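Local coordinates for protein malonyl CoA reductase (malonate semialdehyde-forming) (Sulfolobus tokodaii, PDB 2EP5) that probably reduces malonyl-CoA to malonate semialdehyde with NADPH, as a member of the aspartate-semialdehyde dehydrogenase family, at residues 186-190 / 191-195. Numbering follows the deposited sequence.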
ATOM      1  N   ASN A 186      -8.830   7.347  11.518  1.00 29.49           N
ATOM      2  CA  ASN A 186      -7.522   7.214  12.153  1.00 29.34           C
ATOM      3  C   ASN A 186      -7.402   6.029  13.088  1.00 29.19           C
ATOM      4  O   ASN A 186      -6.426   5.921  13.830  1.00 30.41           O
ATOM      5  CB  ASN A 186      -7.184   8.488  12.934  1.00 29.57           C
ATOM      6  CG  ASN A 186      -7.078   9.714  12.041  1.00 32.26           C
ATOM      7  OD1 ASN A 186      -7.434  10.821  12.454  1.00 35.43           O
ATOM      8  ND2 ASN A 186      -6.579   9.529  10.818  1.00 30.03           N
ATOM      9  N   GLY A 187      -8.383   5.137  13.060  1.00 27.42           N
ATOM     10  CA  GLY A 187      -8.325   3.991  13.941  1.00 26.56           C
ATOM     11  C   GLY A 187      -7.121   3.085  13.737  1.00 26.54           C
ATOM     12  O   GLY A 187      -6.546   2.590  14.708  1.00 26.94           O
ATOM     13  N   ILE A 188      -6.722   2.874  12.487  1.00 24.84           N
ATOM     14  CA  ILE A 188      -5.606   1.974  12.194  1.00 24.18           C
ATOM     15  C   ILE A 188      -4.394   2.657  11.568  1.00 22.37           C
ATOM     16  O   ILE A 188      -4.521   3.399  10.599  1.00 20.55           O
ATOM     17  CB  ILE A 188      -6.088   0.849  11.272  1.00 23.01           C
ATOM     18  CG1 ILE A 188      -7.312   0.185  11.909  1.00 22.86           C
ATOM     19  CG2 ILE A 188      -4.980  -0.164  11.043  1.00 21.82           C
ATOM     20  CD1 ILE A 188      -8.268  -0.391  10.914  1.00 20.00           C
ATOM     21  N   SER A 189      -3.217   2.391  12.125  1.00 21.74           N
ATOM     22  CA  SER A 189      -1.990   2.999  11.618  1.00 22.25           C
ATOM     23  C   SER A 189      -1.500   2.332  10.338  1.00 20.03           C
ATOM     24  O   SER A 189      -1.798   1.174  10.064  1.00 18.76           O
ATOM     25  CB  SER A 189      -0.876   2.932  12.666  1.00 20.88           C
ATOM     26  OG  SER A 189      -0.202   1.686  12.600  1.00 22.11           O
ATOM     27  N   PHE A 190      -0.743   3.086   9.557  1.00 18.66           N
ATOM     28  CA  PHE A 190      -0.182   2.592   8.309  1.00 17.98           C
ATOM     29  C   PHE A 190       0.757   1.406   8.547  1.00 16.12           C
ATOM     30  O   PHE A 190       0.735   0.421   7.811  1.00 15.75           O
ATOM     31  CB  PHE A 190       0.600   3.711   7.624  1.00 15.43           C
ATOM     32  CG  PHE A 190       1.320   3.274   6.394  1.00 13.95           C
ATOM     33  CD1 PHE A 190       0.646   3.138   5.189  1.00 15.87           C
ATOM     34  CD2 PHE A 190       2.675   3.001   6.435  1.00 12.75           C
ATOM     35  CE1 PHE A 190       1.314   2.740   4.034  1.00 14.53           C
ATOM     36  CE2 PHE A 190       3.349   2.601   5.286  1.00 15.30           C
ATOM     37  CZ  PHE A 190       2.666   2.474   4.084  1.00 12.39           C
ATOM     38  N   MET A 191       1.598   1.536   9.564  1.00 16.44           N
ATOM     39  CA  MET A 191       2.565   0.509   9.925  1.00 19.19           C
ATOM     40  C   MET A 191       1.912  -0.819  10.310  1.00 20.42           C
ATOM     41  O   MET A 191       2.449  -1.888  10.024  1.00 21.05           O
ATOM     42  CB  MET A 191       3.423   0.998  11.093  1.00 21.80           C
ATOM     43  CG  MET A 191       4.346   2.169  10.767  1.00 24.51           C
ATOM     44  SD  MET A 191       5.620   1.721   9.569  1.00 29.82           S
ATOM     45  CE  MET A 191       6.624   0.622  10.555  1.00 27.49           C
ATOM     46  N   ALA A 192       0.746  -0.744  10.944  1.00 19.86           N
ATOM     47  CA  ALA A 192       0.050  -1.937  11.404  1.00 20.87           C
ATOM     48  C   ALA A 192      -0.671  -2.754  10.346  1.00 21.94           C
ATOM     49  O   ALA A 192      -0.748  -3.979  10.460  1.00 22.50           O
ATOM     50  CB  ALA A 192      -0.941  -1.562  12.508  1.00 21.14           C
ATOM     51  N   ILE A 193      -1.186  -2.098   9.311  1.00 21.14           N
ATOM     52  CA  ILE A 193      -1.953  -2.827   8.312  1.00 21.25           C
ATOM     53  C   ILE A 193      -1.420  -2.924   6.878  1.00 21.15           C
ATOM     54  O   ILE A 193      -1.684  -3.909   6.194  1.00 21.47           O
ATOM     55  CB  ILE A 193      -3.407  -2.271   8.261  1.00 18.70           C
ATOM     56  CG1 ILE A 193      -4.288  -3.170   7.399  1.00 20.41           C
ATOM     57  CG2 ILE A 193      -3.409  -0.866   7.690  1.00 16.75           C
ATOM     58  CD1 ILE A 193      -4.454  -4.582   7.947  1.00 21.92           C
ATOM     59  N   GLU A 194      -0.676  -1.929   6.413  1.00 21.30           N
ATOM     60  CA  GLU A 194      -0.195  -1.972   5.038  1.00 23.37           C
ATOM     61  C   GLU A 194       0.615  -3.230   4.703  1.00 20.50           C
ATOM     62  O   GLU A 194       1.513  -3.645   5.449  1.00 18.81           O
ATOM     63  CB  GLU A 194       0.591  -0.690   4.699  1.00 27.39           C
ATOM     64  CG  GLU A 194       2.072  -0.700   4.990  1.00 33.23           C
ATOM     65  CD  GLU A 194       2.864  -1.369   3.891  1.00 37.23           C
ATOM     66  OE1 GLU A 194       2.416  -1.300   2.724  1.00 40.26           O
ATOM     67  OE2 GLU A 194       3.936  -1.949   4.191  1.00 38.53           O
ATOM     68  N   GLY A 195       0.264  -3.833   3.571  1.00 17.29           N
ATOM     69  CA  GLY A 195       0.914  -5.048   3.129  1.00 19.88           C
ATOM     70  C   GLY A 195       0.720  -6.139   4.163  1.00 20.01           C
ATOM     71  O   GLY A 195       1.511  -7.071   4.245  1.00 20.69           O
TER
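With its CG anti to the backbone N (chi1 175°), the side chain of F190 swings forward along the chain, while E194 sets CG between its own N and carbonyl carbon (chi1 89°) and folds back at chi2; the two meet one helical turn apart. E194 CG lies over one face of the F190 ring, displaced toward the rim and 3.6 Å from its centroid, a CH-pi contact in which the CZ atom of F190 comes nearest. The carboxylate beyond it is turned only 19° from the plane of the ring. Beside this pair the backbone closes the turn: E194 N donates to F190 O over 3.1 Å. With an alanine in place of this ring, the methylenes of E194 would probably lose the surface they lie on, freeing the carboxylate to turn, and the packing of F190 against I193 of the second subunit would go as well.

At the start of the turn, S189 OG accepts from A192 N at 3.1 Å and also brushes the methyl of A192. S189 O takes a weak bond from each of the amides of A192 and I193. Just before the cap, I188 CG2 meets I193 CG2 at 3.8 Å, and both isoleucines also rest on V180 and R237. The second subunit is close: its R241 hydrogen-bonds M191 O, with a long, weak ion pair to E194 OE2, and its M15 packs on M191.

The arrangement is that of a single-turn helix, residues 190-193, with a serine N-cap, set in the loop after strand 171-178 of the dimerisation domain, where it forms part of the subunit interface.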